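Local coordinates for DnaJ homolog subfamily C member 3 (Mus musculus, PDB 3IEG), which stimulates the ATPase activity of HSC70 as a co-chaperone, binds misfolded proteins through its TPR repeats and restrains GCN2 kinase during endoplasmic reticulum stress, at residues A[197-202]-A[268-273]; A[235-240]-A[258-263]. All coordinates share one frame; numbering follows the deposited sequence.

Contact 1 (A[197-202]-A[268-273])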
ATOM      1  N   LEU A 197      -0.741   9.231   4.487  1.00 34.52           N
ATOM      2  CA  LEU A 197      -1.547   8.349   5.314  1.00 34.30           C
ATOM      3  C   LEU A 197      -0.685   7.737   6.419  1.00 34.51           C
ATOM      4  O   LEU A 197      -1.121   7.618   7.576  1.00 34.69           O
ATOM      5  CB  LEU A 197      -2.246   7.281   4.464  1.00 33.71           C
ATOM      6  CG  LEU A 197      -3.382   7.725   3.540  1.00 32.71           C
ATOM      7  CD1 LEU A 197      -3.779   6.588   2.602  1.00 31.61           C
ATOM      8  CD2 LEU A 197      -4.586   8.222   4.321  1.00 31.78           C
ATOM      9  N   TYR A 198       0.542   7.372   6.061  1.00 34.36           N
ATOM     10  CA  TYR A 198       1.508   6.938   7.048  1.00 34.75           C
ATOM     11  C   TYR A 198       1.720   8.028   8.101  1.00 35.16           C
ATOM     12  O   TYR A 198       1.775   7.738   9.302  1.00 35.44           O
ATOM     13  CB  TYR A 198       2.839   6.610   6.387  1.00 34.45           C
ATOM     14  CG  TYR A 198       2.957   5.239   5.772  1.00 34.42           C
ATOM     15  CD1 TYR A 198       3.555   5.076   4.527  1.00 33.77           C
ATOM     16  CD2 TYR A 198       2.493   4.091   6.438  1.00 34.37           C
ATOM     17  CE1 TYR A 198       3.690   3.817   3.957  1.00 33.78           C
ATOM     18  CE2 TYR A 198       2.615   2.821   5.862  1.00 32.86           C
ATOM     19  CZ  TYR A 198       3.212   2.703   4.623  1.00 33.61           C
ATOM     20  OH  TYR A 198       3.363   1.471   4.036  1.00 35.14           O
ATOM     21  N   TYR A 199       1.837   9.275   7.643  1.00 35.46           N
ATOM     22  CA  TYR A 199       2.067  10.402   8.538  1.00 35.93           C
ATOM     23  C   TYR A 199       0.967  10.460   9.577  1.00 36.50           C
ATOM     24  O   TYR A 199       1.252  10.375  10.770  1.00 36.64           O
ATOM     25  CB  TYR A 199       2.164  11.718   7.768  1.00 35.62           C
ATOM     26  CG  TYR A 199       2.649  12.900   8.589  1.00 35.73           C
ATOM     27  CD1 TYR A 199       4.016  13.136   8.775  1.00 36.24           C
ATOM     28  CD2 TYR A 199       1.749  13.795   9.163  1.00 35.72           C
ATOM     29  CE1 TYR A 199       4.473  14.230   9.508  1.00 35.79           C
ATOM     30  CE2 TYR A 199       2.188  14.889   9.899  1.00 35.98           C
ATOM     31  CZ  TYR A 199       3.551  15.103  10.069  1.00 36.15           C
ATOM     32  OH  TYR A 199       3.987  16.186  10.803  1.00 35.62           O
ATOM     33  N   GLN A 200      -0.283  10.572   9.121  1.00 37.15           N
ATOM     34  CA  GLN A 200      -1.439  10.594  10.009  1.00 38.05           C
ATOM     35  C   GLN A 200      -1.444   9.377  10.924  1.00 37.72           C
ATOM     36  O   GLN A 200      -1.894   9.460  12.062  1.00 37.91           O
ATOM     37  CB  GLN A 200      -2.747  10.657   9.215  1.00 37.92           C
ATOM     38  CG  GLN A 200      -3.202  12.071   8.830  1.00 39.70           C
ATOM     39  CD  GLN A 200      -4.379  12.084   7.823  1.00 40.32           C
ATOM     40  OE1 GLN A 200      -4.517  11.182   6.970  1.00 43.61           O
ATOM     41  NE2 GLN A 200      -5.228  13.115   7.922  1.00 41.97           N
ATOM     42  N   LEU A 201      -0.924   8.254  10.437  1.00 37.67           N
ATOM     43  CA  LEU A 201      -0.870   7.039  11.254  1.00 37.65           C
ATOM     44  C   LEU A 201       0.187   7.078  12.346  1.00 37.46           C
ATOM     45  O   LEU A 201       0.111   6.309  13.302  1.00 37.79           O
ATOM     46  CB  LEU A 201      -0.674   5.795  10.388  1.00 37.56           C
ATOM     47  CG  LEU A 201      -1.962   5.247   9.779  1.00 38.11           C
ATOM     48  CD1 LEU A 201      -1.619   4.267   8.667  1.00 38.17           C
ATOM     49  CD2 LEU A 201      -2.874   4.612  10.843  1.00 37.35           C
ATOM     50  N   GLY A 202       1.169   7.959  12.205  1.00 37.00           N
ATOM     51  CA  GLY A 202       2.275   7.990  13.144  1.00 36.86           C
ATOM     52  C   GLY A 202       3.514   7.275  12.642  1.00 36.77           C
ATOM     53  O   GLY A 202       4.550   7.326  13.284  1.00 36.63           O
ATOM     54  N   ALA A 268      -2.730  13.472  16.752  1.00 41.46           N
ATOM     55  CA  ALA A 268      -2.764  12.976  18.140  1.00 41.23           C
ATOM     56  C   ALA A 268      -1.690  11.938  18.480  1.00 40.86           C
ATOM     57  O   ALA A 268      -1.119  11.948  19.572  1.00 40.98           O
ATOM     58  CB  ALA A 268      -4.155  12.443  18.488  1.00 41.25           C
ATOM     59  N   GLU A 269      -1.412  11.061  17.527  1.00 40.26           N
ATOM     60  CA  GLU A 269      -0.455   9.988  17.715  1.00 39.53           C
ATOM     61  C   GLU A 269       0.937  10.479  18.114  1.00 38.93           C
ATOM     62  O   GLU A 269       1.643   9.789  18.844  1.00 38.88           O
ATOM     63  CB  GLU A 269      -0.383   9.139  16.443  1.00 39.67           C
ATOM     64  CG  GLU A 269       0.523   7.909  16.516  1.00 39.93           C
ATOM     65  CD  GLU A 269       0.046   6.858  17.510  1.00 40.90           C
ATOM     66  OE1 GLU A 269      -1.140   6.900  17.934  1.00 40.01           O
ATOM     67  OE2 GLU A 269       0.872   5.982  17.855  1.00 40.64           O
ATOM     68  N   TYR A 270       1.335  11.655  17.639  1.00 38.00           N
ATOM     69  CA  TYR A 270       2.674  12.147  17.946  1.00 37.19           C
ATOM     70  C   TYR A 270       2.780  12.723  19.347  1.00 37.48           C
ATOM     71  O   TYR A 270       3.833  12.615  19.962  1.00 37.73           O
ATOM     72  CB  TYR A 270       3.208  13.124  16.886  1.00 36.52           C
ATOM     73  CG  TYR A 270       3.416  12.466  15.554  1.00 35.24           C
ATOM     74  CD1 TYR A 270       2.543  12.703  14.500  1.00 35.12           C
ATOM     75  CD2 TYR A 270       4.452  11.561  15.356  1.00 34.77           C
ATOM     76  CE1 TYR A 270       2.709  12.071  13.263  1.00 34.38           C
ATOM     77  CE2 TYR A 270       4.623  10.918  14.127  1.00 35.17           C
ATOM     78  CZ  TYR A 270       3.745  11.183  13.086  1.00 34.47           C
ATOM     79  OH  TYR A 270       3.902  10.562  11.870  1.00 34.72           O
ATOM     80  N   THR A 271       1.708  13.316  19.871  1.00 37.70           N
ATOM     81  CA  THR A 271       1.751  13.727  21.275  1.00 38.09           C
ATOM     82  C   THR A 271       1.666  12.499  22.192  1.00 37.67           C
ATOM     83  O   THR A 271       2.475  12.369  23.106  1.00 37.85           O
ATOM     84  CB  THR A 271       0.732  14.855  21.686  1.00 38.23           C
ATOM     85  OG1 THR A 271      -0.550  14.296  21.996  1.00 40.57           O
ATOM     86  CG2 THR A 271       0.595  15.927  20.609  1.00 38.25           C
ATOM     87  N   VAL A 272       0.725  11.594  21.922  1.00 37.10           N
ATOM     88  CA  VAL A 272       0.537  10.385  22.751  1.00 36.95           C
ATOM     89  C   VAL A 272       1.816   9.544  22.841  1.00 36.31           C
ATOM     90  O   VAL A 272       2.214   9.114  23.928  1.00 36.50           O
ATOM     91  CB  VAL A 272      -0.625   9.478  22.239  1.00 36.86           C
ATOM     92  CG1 VAL A 272      -0.847   8.326  23.188  1.00 37.13           C
ATOM     93  CG2 VAL A 272      -1.915  10.274  22.089  1.00 37.86           C
ATOM     94  N   ARG A 273       2.453   9.324  21.697  1.00 35.51           N
ATOM     95  CA  ARG A 273       3.665   8.530  21.634  1.00 35.00           C
ATOM     96  C   ARG A 273       4.814   9.269  22.307  1.00 34.98           C
ATOM     97  O   ARG A 273       5.617   8.653  22.998  1.00 34.84           O
ATOM     98  CB  ARG A 273       4.012   8.190  20.185  1.00 34.64           C
ATOM     99  CG  ARG A 273       4.531   6.779  19.970  1.00 34.32           C
ATOM    100  CD  ARG A 273       3.396   5.756  19.891  1.00 31.92           C
ATOM    101  NE  ARG A 273       2.991   5.341  21.223  1.00 31.11           N
ATOM    102  CZ  ARG A 273       1.741   5.154  21.617  1.00 29.45           C
ATOM    103  NH1 ARG A 273       0.729   5.340  20.790  1.00 28.99           N
ATOM    104  NH2 ARG A 273       1.505   4.792  22.860  1.00 29.93           N
TER

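Contact 2 (A[235-240]-A[258-263])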
ATOM      1  N   ASN A 235      11.093  13.543  11.790  1.00 37.84           N
ATOM      2  CA  ASN A 235      11.767  12.266  11.890  1.00 37.38           C
ATOM      3  C   ASN A 235      13.154  12.352  12.525  1.00 37.60           C
ATOM      4  O   ASN A 235      13.544  11.440  13.254  1.00 37.52           O
ATOM      5  CB  ASN A 235      11.862  11.604  10.520  1.00 36.94           C
ATOM      6  CG  ASN A 235      12.531  10.254  10.578  1.00 36.22           C
ATOM      7  OD1 ASN A 235      13.711  10.124  10.269  1.00 34.58           O
ATOM      8  ND2 ASN A 235      11.784   9.238  10.996  1.00 34.93           N
ATOM      9  N   LYS A 236      13.908  13.416  12.229  1.00 37.60           N
ATOM     10  CA  LYS A 236      15.236  13.604  12.830  1.00 37.72           C
ATOM     11  C   LYS A 236      15.093  13.796  14.325  1.00 36.80           C
ATOM     12  O   LYS A 236      15.833  13.198  15.106  1.00 37.15           O
ATOM     13  CB  LYS A 236      15.987  14.798  12.233  1.00 37.55           C
ATOM     14  CG  LYS A 236      16.817  14.474  10.992  1.00 38.98           C
ATOM     15  CD  LYS A 236      17.768  15.648  10.610  1.00 39.89           C
ATOM     16  CE  LYS A 236      18.054  15.710   9.089  1.00 41.53           C
ATOM     17  NZ  LYS A 236      18.610  14.423   8.527  1.00 42.50           N
ATOM     18  N   LEU A 237      14.126  14.618  14.709  1.00 35.78           N
ATOM     19  CA  LEU A 237      13.828  14.875  16.108  1.00 35.16           C
ATOM     20  C   LEU A 237      13.556  13.599  16.898  1.00 34.36           C
ATOM     21  O   LEU A 237      14.131  13.414  17.961  1.00 34.87           O
ATOM     22  CB  LEU A 237      12.659  15.852  16.232  1.00 35.31           C
ATOM     23  CG  LEU A 237      12.873  17.374  16.254  1.00 36.29           C
ATOM     24  CD1 LEU A 237      14.228  17.880  15.717  1.00 36.98           C
ATOM     25  CD2 LEU A 237      11.710  18.050  15.538  1.00 37.04           C
ATOM     26  N   ILE A 238      12.708  12.717  16.373  1.00 33.52           N
ATOM     27  CA  ILE A 238      12.405  11.450  17.031  1.00 32.75           C
ATOM     28  C   ILE A 238      13.632  10.538  17.064  1.00 32.77           C
ATOM     29  O   ILE A 238      13.869   9.828  18.044  1.00 32.81           O
ATOM     30  CB  ILE A 238      11.218  10.742  16.364  1.00 32.72           C
ATOM     31  CG1 ILE A 238       9.961  11.600  16.509  1.00 32.46           C
ATOM     32  CG2 ILE A 238      10.986   9.345  16.959  1.00 31.44           C
ATOM     33  CD1 ILE A 238       8.806  11.160  15.620  1.00 32.06           C
ATOM     34  N   GLU A 239      14.417  10.579  15.997  1.00 32.67           N
ATOM     35  CA  GLU A 239      15.643   9.793  15.916  1.00 32.88           C
ATOM     36  C   GLU A 239      16.642  10.297  16.955  1.00 32.04           C
ATOM     37  O   GLU A 239      17.320   9.507  17.618  1.00 31.73           O
ATOM     38  CB  GLU A 239      16.222   9.833  14.498  1.00 33.12           C
ATOM     39  CG  GLU A 239      17.140   8.670  14.174  1.00 36.61           C
ATOM     40  CD  GLU A 239      16.927   8.090  12.765  1.00 41.91           C
ATOM     41  OE1 GLU A 239      17.910   7.559  12.186  1.00 44.03           O
ATOM     42  OE2 GLU A 239      15.788   8.145  12.238  1.00 42.39           O
ATOM     43  N   SER A 240      16.690  11.612  17.126  1.00 31.26           N
ATOM     44  CA  SER A 240      17.545  12.212  18.137  1.00 30.61           C
ATOM     45  C   SER A 240      17.117  11.822  19.538  1.00 30.01           C
ATOM     46  O   SER A 240      17.956  11.470  20.369  1.00 29.81           O
ATOM     47  CB  SER A 240      17.547  13.721  17.999  1.00 30.46           C
ATOM     48  OG  SER A 240      18.526  14.107  17.064  1.00 31.83           O
ATOM     49  N   GLU A 258       9.672  17.178  23.614  1.00 36.33           N
ATOM     50  CA  GLU A 258       8.903  18.395  23.793  1.00 38.22           C
ATOM     51  C   GLU A 258       8.789  19.096  22.446  1.00 38.77           C
ATOM     52  O   GLU A 258       7.707  19.517  22.049  1.00 38.85           O
ATOM     53  CB  GLU A 258       9.568  19.316  24.814  1.00 38.44           C
ATOM     54  CG  GLU A 258       8.620  19.937  25.831  1.00 41.92           C
ATOM     55  CD  GLU A 258       8.321  19.012  27.015  1.00 45.11           C
ATOM     56  OE1 GLU A 258       8.848  19.255  28.129  1.00 45.51           O
ATOM     57  OE2 GLU A 258       7.562  18.038  26.824  1.00 46.62           O
ATOM     58  N   SER A 259       9.902  19.201  21.733  1.00 39.72           N
ATOM     59  CA  SER A 259       9.884  19.869  20.450  1.00 41.21           C
ATOM     60  C   SER A 259       9.234  19.006  19.358  1.00 41.87           C
ATOM     61  O   SER A 259       8.681  19.536  18.400  1.00 42.05           O
ATOM     62  CB  SER A 259      11.279  20.327  20.056  1.00 41.16           C
ATOM     63  OG  SER A 259      12.150  19.223  20.015  1.00 43.43           O
ATOM     64  N   VAL A 260       9.270  17.685  19.520  1.00 42.81           N
ATOM     65  CA  VAL A 260       8.527  16.781  18.636  1.00 43.54           C
ATOM     66  C   VAL A 260       7.026  17.105  18.635  1.00 44.53           C
ATOM     67  O   VAL A 260       6.418  17.176  17.577  1.00 44.45           O
ATOM     68  CB  VAL A 260       8.796  15.289  18.968  1.00 43.46           C
ATOM     69  CG1 VAL A 260       7.812  14.366  18.250  1.00 42.94           C
ATOM     70  CG2 VAL A 260      10.216  14.924  18.603  1.00 42.53           C
HETATM   71  N   MSE A 261       6.448  17.327  19.814  1.00 45.92           N
HETATM   72  CA  MSE A 261       5.050  17.762  19.919  1.00 48.28           C
HETATM   73  C   MSE A 261       4.814  19.192  19.444  1.00 47.18           C
HETATM   74  O   MSE A 261       3.733  19.516  18.968  1.00 47.28           O
HETATM   75  CB  MSE A 261       4.556  17.627  21.343  1.00 47.67           C
HETATM   76  CG  MSE A 261       4.364  16.200  21.766  1.00 50.26           C
HETATM   77 SE   MSE A 261       4.193  16.035  23.698  1.00 55.10          SE
HETATM   78  CE  MSE A 261       2.678  17.256  24.012  1.00 54.45           C
ATOM     79  N   LYS A 262       5.817  20.049  19.597  1.00 46.91           N
ATOM     80  CA  LYS A 262       5.742  21.396  19.069  1.00 46.66           C
ATOM     81  C   LYS A 262       5.579  21.307  17.549  1.00 46.01           C
ATOM     82  O   LYS A 262       4.613  21.834  16.993  1.00 46.00           O
ATOM     83  CB  LYS A 262       7.006  22.183  19.422  1.00 46.96           C
ATOM     84  CG  LYS A 262       6.755  23.542  20.074  1.00 48.94           C
ATOM     85  CD  LYS A 262       6.633  23.417  21.602  1.00 51.28           C
ATOM     86  CE  LYS A 262       6.830  24.757  22.314  1.00 52.84           C
ATOM     87  NZ  LYS A 262       5.689  25.695  22.076  1.00 53.83           N
ATOM     88  N   THR A 263       6.506  20.609  16.890  1.00 45.15           N
ATOM     89  CA  THR A 263       6.541  20.569  15.428  1.00 44.14           C
ATOM     90  C   THR A 263       5.434  19.723  14.762  1.00 43.41           C
ATOM     91  O   THR A 263       5.217  19.833  13.552  1.00 43.22           O
ATOM     92  CB  THR A 263       7.993  20.371  14.843  1.00 44.18           C
ATOM     93  OG1 THR A 263       8.067  19.201  14.019  1.00 44.21           O
ATOM     94  CG2 THR A 263       8.999  20.254  15.929  1.00 43.82           C
TER

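Contact 1 (A[197-202]-A[268-273])
G202, just past the end of helix 188-201, faces E269 and Y270 near the start of helix 268-284; the CA atoms of G202 and E269 are 5.7 Å apart, and the axes of 197-201 and 268-273 run at 38°. The key group is the Y270 hydroxyl. With CG anti to the carbonyl carbon (chi1 -65°), the ring reaches across to the C-terminal end of the other helix, where Y270 OH donates to Y199 O at 2.9 Å, in the carbonyl plane and on a lone pair. Y199 O also accepts from G202 N at 2.8 Å, a bond of the Schellman motif that ends this helix. G202 has positive phi, and a side chain here would run into E269; its bare CA lies 3.3 Å from Y270 OH. The same hydroxyl sits over one face of the Y199 ring, toward the rim, and the two rings meet obliquely with planes at 47°. Y199 OH bonds to E264. E269 lays CG 3.6 Å from L201 O, while its OE2 forms a salt bridge with R273 NH1 in its own helix. A phenylalanine in place of Y270 would probably keep much of the ring packing but leave Y199 O without its donor from helix 268-284. One phenol thus adds a second donor to a carbonyl at a helix end and fastens helix 188-201, in TPR 6, to helix 268-284.

Contact 2 (A[235-240]-A[258-263])
Segments 235-240 and 258-263 run antiparallel, their axes 9.4 Å apart at closest and their N-to-C directions at 164°, with L237 and V260 the nearest CA pair (6.2 Å). V260 is the apolar centre: its CB is directed at the other helix, and its two methyls share the work. CG2, anti to the carbonyl carbon, lies 3.5 Å from L237 CB. CG1, anti to the backbone N (chi1 168°), comes within 3.9 Å of I238 CG1, and CG2 touches that methylene as well, and the I238 chain passes across the valine at about a right angle. L237 reaches on toward T263, methyl against methyl, though the placing of T263 CG2 is doubtful in the model. S259 OG approaches L237 CG only loosely, at 4.3 Å, and its hydrogen bond goes to K256 O within its own helix. V260 and T263 also touch L234, one turn back from I238, and Y257 meets I238 from the second helix. The interface therefore rests on aliphatic packing, with no polar bond between the two segments, as expected for the paired antiparallel helices of a tetratricopeptide repeat, here TPR 7.

Overall arrangement
Coming from the N terminus, the chain first supplies segment 197-202 in TPR 6, then runs through helix 204-217 into the long helix 222-246, turns back along helix 250-263, and enters helix 268-284. Contact 2 closes the shorter loop, the antiparallel hairpin of TPR 7; contact 1 closes a wider one that encloses it, tying the end of helix 188-201 directly to helix 268-284. Their centres lie about 12 Å apart. The two meet directly where the selenomethionine M261 packs its CG 3.6 Å from T271 CA. Q230 of helix 222-246 joins them further, its NE2 hydrogen-bonding to Y199 OH and T263 O.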